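Local coordinates for protein D-alanyl transferase DltD (Enterococcus faecalis, PDB 6O93) that probably transfers D-alanyl groups onto lipoteichoic acid at the cell membrane, as a DltD-family member of the SGNH hydrolase clan, at residues A[274-279]-A[321-326]; A[90-95]-A[284-289]. All blocks are in the same frame, centred on the assembly; numbering follows the deposited sequence.

Interaction 1. Residues A[274-279]-A[321-326]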
loop_
_atom_site.group_PDB
_atom_site.type_symbol
_atom_site.label_atom_id
_atom_site.label_comp_id
_atom_site.label_asym_id
_atom_site.label_seq_id
_atom_site.Cartn_x
_atom_site.Cartn_y
_atom_site.Cartn_z
ATOM N N GLY A 274 -7.140 8.936 -9.696
ATOM C CA GLY A 274 -6.864 8.256 -10.951
ATOM C C GLY A 274 -5.818 7.166 -10.806
ATOM O O GLY A 274 -5.965 6.075 -11.363
ATOM N N ASP A 275 -4.745 7.445 -10.061
ATOM C CA ASP A 275 -3.723 6.429 -9.834
ATOM C C ASP A 275 -4.296 5.251 -9.058
ATOM O O ASP A 275 -3.930 4.094 -9.303
ATOM C CB ASP A 275 -2.534 7.033 -9.088
ATOM C CG ASP A 275 -1.838 8.116 -9.880
ATOM O OD1 ASP A 275 -2.184 8.309 -11.065
ATOM O OD2 ASP A 275 -0.943 8.778 -9.314
ATOM N N PHE A 276 -5.196 5.532 -8.114
ATOM C CA PHE A 276 -5.885 4.467 -7.395
ATOM C C PHE A 276 -6.718 3.622 -8.347
ATOM O O PHE A 276 -6.771 2.394 -8.217
ATOM C CB PHE A 276 -6.754 5.076 -6.297
ATOM C CG PHE A 276 -7.503 4.067 -5.481
ATOM C CD1 PHE A 276 -6.844 2.999 -4.896
ATOM C CD2 PHE A 276 -8.863 4.202 -5.276
ATOM C CE1 PHE A 276 -7.533 2.076 -4.137
ATOM C CE2 PHE A 276 -9.556 3.282 -4.511
ATOM C CZ PHE A 276 -8.889 2.219 -3.943
ATOM N N GLN A 277 -7.376 4.265 -9.314
ATOM C CA GLN A 277 -8.121 3.524 -10.324
ATOM C C GLN A 277 -7.209 2.575 -11.089
ATOM O O GLN A 277 -7.616 1.462 -11.446
ATOM C CB GLN A 277 -8.809 4.497 -11.282
ATOM C CG GLN A 277 -9.635 3.828 -12.373
ATOM C CD GLN A 277 -10.795 3.027 -11.813
ATOM O OE1 GLN A 277 -11.047 3.038 -10.608
ATOM N NE2 GLN A 277 -11.510 2.331 -12.688
ATOM N N ALA A 278 -5.971 2.996 -11.354
ATOM C CA ALA A 278 -5.036 2.125 -12.059
ATOM C C ALA A 278 -4.791 0.842 -11.276
ATOM O O ALA A 278 -4.749 -0.250 -11.854
ATOM C CB ALA A 278 -3.721 2.861 -12.314
ATOM N N ALA A 279 -4.631 0.953 -9.955
ATOM C CA ALA A 279 -4.438 -0.237 -9.134
ATOM C C ALA A 279 -5.691 -1.101 -9.117
ATOM O O ALA A 279 -5.601 -2.335 -9.123
ATOM C CB ALA A 279 -4.043 0.168 -7.714
ATOM N N TYR A 321 -17.239 5.120 -2.723
ATOM C CA TYR A 321 -18.049 5.145 -3.937
ATOM C C TYR A 321 -17.287 4.533 -5.104
ATOM O O TYR A 321 -17.812 3.674 -5.822
ATOM C CB TYR A 321 -18.475 6.574 -4.272
ATOM C CG TYR A 321 -19.379 6.645 -5.484
ATOM C CD1 TYR A 321 -20.742 6.426 -5.367
ATOM C CD2 TYR A 321 -18.865 6.914 -6.744
ATOM C CE1 TYR A 321 -21.574 6.479 -6.468
ATOM C CE2 TYR A 321 -19.690 6.971 -7.854
ATOM C CZ TYR A 321 -21.043 6.752 -7.710
ATOM O OH TYR A 321 -21.874 6.808 -8.807
ATOM N N GLN A 322 -16.041 4.962 -5.304
ATOM C CA GLN A 322 -15.229 4.422 -6.389
ATOM C C GLN A 322 -15.070 2.912 -6.254
ATOM O O GLN A 322 -15.065 2.187 -7.255
ATOM C CB GLN A 322 -13.866 5.117 -6.401
ATOM C CG GLN A 322 -12.962 4.744 -7.563
ATOM C CD GLN A 322 -11.738 5.644 -7.646
ATOM O OE1 GLN A 322 -11.637 6.643 -6.931
ATOM N NE2 GLN A 322 -10.802 5.291 -8.521
ATOM N N LEU A 323 -14.945 2.421 -5.021
ATOM C CA LEU A 323 -14.838 0.983 -4.795
ATOM C C LEU A 323 -16.175 0.290 -5.032
ATOM O O LEU A 323 -16.305 -0.547 -5.934
ATOM C CB LEU A 323 -14.337 0.716 -3.376
ATOM C CG LEU A 323 -12.884 1.113 -3.103
ATOM C CD1 LEU A 323 -12.584 1.055 -1.613
ATOM C CD2 LEU A 323 -11.932 0.212 -3.875
ATOM N N GLN A 324 -17.186 0.637 -4.231
ATOM C CA GLN A 324 -18.469 -0.058 -4.295
ATOM C C GLN A 324 -19.085 0.032 -5.685
ATOM O O GLN A 324 -19.678 -0.937 -6.173
ATOM C CB GLN A 324 -19.426 0.521 -3.254
ATOM C CG GLN A 324 -19.053 0.202 -1.818
ATOM C CD GLN A 324 -19.514 -1.178 -1.391
ATOM O OE1 GLN A 324 -20.177 -1.887 -2.150
ATOM N NE2 GLN A 324 -19.172 -1.564 -0.167
ATOM N N GLU A 325 -18.960 1.188 -6.337
ATOM C CA GLU A 325 -19.551 1.372 -7.655
ATOM C C GLU A 325 -19.023 0.366 -8.670
ATOM O O GLU A 325 -19.713 0.077 -9.654
ATOM C CB GLU A 325 -19.288 2.803 -8.135
ATOM C CG GLU A 325 -19.730 3.105 -9.556
ATOM C CD GLU A 325 -21.228 3.017 -9.744
ATOM O OE1 GLU A 325 -21.954 2.790 -8.749
ATOM O OE2 GLU A 325 -21.681 3.183 -10.897
ATOM N N GLN A 326 -17.828 -0.181 -8.452
ATOM C CA GLN A 326 -17.187 -1.061 -9.420
ATOM C C GLN A 326 -17.108 -2.508 -8.950
ATOM O O GLN A 326 -16.465 -3.328 -9.614
ATOM C CB GLN A 326 -15.787 -0.537 -9.747
ATOM C CG GLN A 326 -15.793 0.848 -10.372
ATOM C CD GLN A 326 -14.409 1.321 -10.772
ATOM O OE1 GLN A 326 -13.981 1.135 -11.914
ATOM N NE2 GLN A 326 -13.702 1.941 -9.834
#
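Gln277 of helix 272-285 meets Gln322, on helix 309-324, and Gln326, a few residues further on, in a buried cluster of three carboxamides between helix 272-285 and residues 321-326. Gln277 and Gln326 approach from opposite directions and pair as a cyclic amide dimer, their planes only 16° apart: Gln277 NE2 gives one N-H to Gln326 OE1 (2.9 Å), and Gln326 NE2 returns one to Gln277 OE1 (3.0 Å). Both donors lie in the acceptor's carbonyl plane, on a lone pair. Gln277 OE1 also accepts from Gln322 NE2 (3.1 Å), tilted 26° from that plane. The bend of Gln277 at chi2 turns its amide toward both glutamines. The second hydrogen of Gln326 NE2 goes to Gln322 O (2.9 Å), which fixes the rotation of the Gln326 amide. Outside the segments, Asp379 N binds Gln326 OE1, Trp387 NE1 binds Gln322 OE1, and Tyr273 O accepts from Gln322 NE2. Phe276 CD2 lies 3.9 Å from Gln322 NE2, ring and amide planes 69° apart, and Phe276 CZ packs on Leu323 CD2 (3.6 Å). The amide pair thus joins the helices preceding neighbouring strands 289-294 and 331-333 of a parallel alpha/beta sheet, consistent with the SGNH clan.

Interaction 2. Residues A[90-95]-A[284-289]; sequences MGDAIA and AEKNVD
Ile94 and Val288 cross at about a right angle, and Lys286 runs over the neighbouring turn to reach Asp92. Ile94 CG1 lies 3.8 Å from Val288 CG2, while Ile94 CD1 reaches Val288 CG1 at 4.0 Å, so both valine methyls bear on the isoleucine branch. Val288 CG2 also touches the backbone at Ile94 O (3.5 Å). Lys286 crosses Ile94 almost squarely too, its CB 4.2 Å from Ile94 CG2. A bend at chi2 (-64°) then leads the lysine chain past Gly91 O, which CD approaches to 4.0 Å, before the extended end brings NZ to Asp92 OD1 at 3.7 Å, a long salt bridge. Nearer the backbone, Ala95 CA makes a CA-H...O contact with Lys286 O (3.2 Å, 144° at the hydrogen). Asn287, with positive phi, is the C-prime residue of the Schellman motif that closes helix 272-285, and its OD1 accepts from Asn96 ND2. Backbone hydrogen bonds of Lys286 with Asn96, and of Asp289 with Lys97 and Ala99, supply the main polar link just beyond, where strands 98-102 and 289-294 run side by side. Between residues 90-95 and 284-289 themselves, apolar packing dominates, and the long ion pair at exposed Asp92 probably contributes only modestly.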
loop_
_atom_site.group_PDB
_atom_site.type_symbol
_atom_site.label_atom_id
_atom_site.label_comp_id
_atom_site.label_asym_id
_atom_site.label_seq_id
_atom_site.Cartn_x
_atom_site.Cartn_y
_atom_site.Cartn_z
ATOM N N MET A 90 3.201 -8.852 -10.876
ATOM C CA MET A 90 2.982 -10.180 -10.316
ATOM C C MET A 90 2.382 -11.129 -11.344
ATOM O O MET A 90 2.562 -12.348 -11.237
ATOM C CB MET A 90 2.078 -10.089 -9.087
ATOM C CG MET A 90 2.736 -9.415 -7.902
ATOM S SD MET A 90 1.645 -9.280 -6.478
ATOM C CE MET A 90 2.778 -8.605 -5.268
ATOM N N GLY A 91 1.677 -10.599 -12.338
ATOM C CA GLY A 91 1.112 -11.445 -13.373
ATOM C C GLY A 91 0.171 -12.480 -12.793
ATOM O O GLY A 91 -0.635 -12.198 -11.900
ATOM N N ASP A 92 0.278 -13.709 -13.302
ATOM C CA ASP A 92 -0.588 -14.788 -12.845
ATOM C C ASP A 92 -0.299 -15.215 -11.412
ATOM O O ASP A 92 -1.073 -15.996 -10.854
ATOM C CB ASP A 92 -0.455 -15.990 -13.781
ATOM C CG ASP A 92 -0.988 -15.705 -15.172
ATOM O OD1 ASP A 92 -1.966 -14.938 -15.291
ATOM O OD2 ASP A 92 -0.428 -16.249 -16.148
ATOM N N ALA A 93 0.784 -14.723 -10.803
ATOM C CA ALA A 93 1.076 -15.079 -9.418
ATOM C C ALA A 93 -0.050 -14.648 -8.486
ATOM O O ALA A 93 -0.376 -15.355 -7.525
ATOM C CB ALA A 93 2.401 -14.450 -8.984
ATOM N N ILE A 94 -0.653 -13.485 -8.752
ATOM C CA ILE A 94 -1.730 -12.965 -7.912
ATOM C C ILE A 94 -3.113 -13.329 -8.438
ATOM O O ILE A 94 -4.113 -13.063 -7.751
ATOM C CB ILE A 94 -1.614 -11.430 -7.764
ATOM C CG1 ILE A 94 -2.483 -10.935 -6.604
ATOM C CG2 ILE A 94 -2.010 -10.734 -9.063
ATOM C CD1 ILE A 94 -2.262 -9.483 -6.253
ATOM N N ALA A 95 -3.204 -13.944 -9.615
ATOM C CA ALA A 95 -4.500 -14.227 -10.217
ATOM C C ALA A 95 -5.335 -15.134 -9.319
ATOM O O ALA A 95 -4.849 -16.151 -8.817
ATOM C CB ALA A 95 -4.308 -14.873 -11.588
ATOM N N ALA A 284 -8.708 -6.070 -10.666
ATOM C CA ALA A 284 -9.883 -6.672 -11.287
ATOM C C ALA A 284 -9.513 -7.529 -12.490
ATOM O O ALA A 284 -10.157 -8.556 -12.734
ATOM C CB ALA A 284 -10.872 -5.581 -11.702
ATOM N N GLU A 285 -8.490 -7.131 -13.251
ATOM C CA GLU A 285 -8.113 -7.895 -14.437
ATOM C C GLU A 285 -7.598 -9.283 -14.078
ATOM O O GLU A 285 -7.722 -10.213 -14.882
ATOM C CB GLU A 285 -7.059 -7.135 -15.243
ATOM C CG GLU A 285 -7.621 -5.967 -16.031
ATOM C CD GLU A 285 -6.543 -5.115 -16.669
ATOM O OE1 GLU A 285 -5.370 -5.548 -16.689
ATOM O OE2 GLU A 285 -6.870 -4.010 -17.150
ATOM N N LYS A 286 -7.025 -9.446 -12.886
ATOM C CA LYS A 286 -6.529 -10.737 -12.430
ATOM C C LYS A 286 -7.472 -11.396 -11.426
ATOM O O LYS A 286 -7.076 -12.345 -10.742
ATOM C CB LYS A 286 -5.130 -10.579 -11.830
ATOM C CG LYS A 286 -4.078 -10.091 -12.824
ATOM C CD LYS A 286 -3.852 -11.092 -13.948
ATOM C CE LYS A 286 -2.882 -10.560 -14.986
ATOM N NZ LYS A 286 -2.827 -11.442 -16.185
ATOM N N ASN A 287 -8.710 -10.914 -11.331
ATOM C CA ASN A 287 -9.726 -11.535 -10.482
ATOM C C ASN A 287 -9.235 -11.657 -9.041
ATOM O O ASN A 287 -9.399 -12.693 -8.395
ATOM C CB ASN A 287 -10.135 -12.902 -11.037
ATOM C CG ASN A 287 -11.361 -13.471 -10.348
ATOM O OD1 ASN A 287 -11.297 -14.522 -9.709
ATOM N ND2 ASN A 287 -12.484 -12.774 -10.469
ATOM N N VAL A 288 -8.621 -10.592 -8.537
ATOM C CA VAL A 288 -8.081 -10.570 -7.183
ATOM C C VAL A 288 -9.170 -10.106 -6.226
ATOM O O VAL A 288 -9.773 -9.045 -6.423
ATOM C CB VAL A 288 -6.849 -9.654 -7.095
ATOM C CG1 VAL A 288 -6.219 -9.740 -5.710
ATOM C CG2 VAL A 288 -5.837 -10.007 -8.177
ATOM N N ASP A 289 -9.415 -10.900 -5.186
ATOM C CA ASP A 289 -10.330 -10.531 -4.115
ATOM C C ASP A 289 -9.560 -9.698 -3.098
ATOM O O ASP A 289 -8.514 -10.129 -2.605
ATOM C CB ASP A 289 -10.918 -11.784 -3.465
ATOM C CG ASP A 289 -12.149 -11.493 -2.625
ATOM O OD1 ASP A 289 -12.639 -10.342 -2.638
ATOM O OD2 ASP A 289 -12.630 -12.428 -1.949
#

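In the fold
Helix 272-285 connects the two contacts: interaction 1 uses mainly its first half, and interaction 2 its C-terminal end and the turn into strand 289-294. Their centres are 16 Å apart and their nearest atoms about 5 Å, without touching. Helix 80-90 touches residues 274-279 near its start, through Ser80, Leu81 and Ala84, and leads into residues 90-95 at its end. Interaction 1 is fully buried, whereas interaction 2 reaches the surface. The Phe276 side chain lies about 13 Å from the sodium ion bound at Ser46, Glu48 and Ser104; neither contact supplies a metal ligand. A Ser47-His349-Asp346 arrangement, consistent with an SGNH-type catalytic triad, also lies outside both contacts.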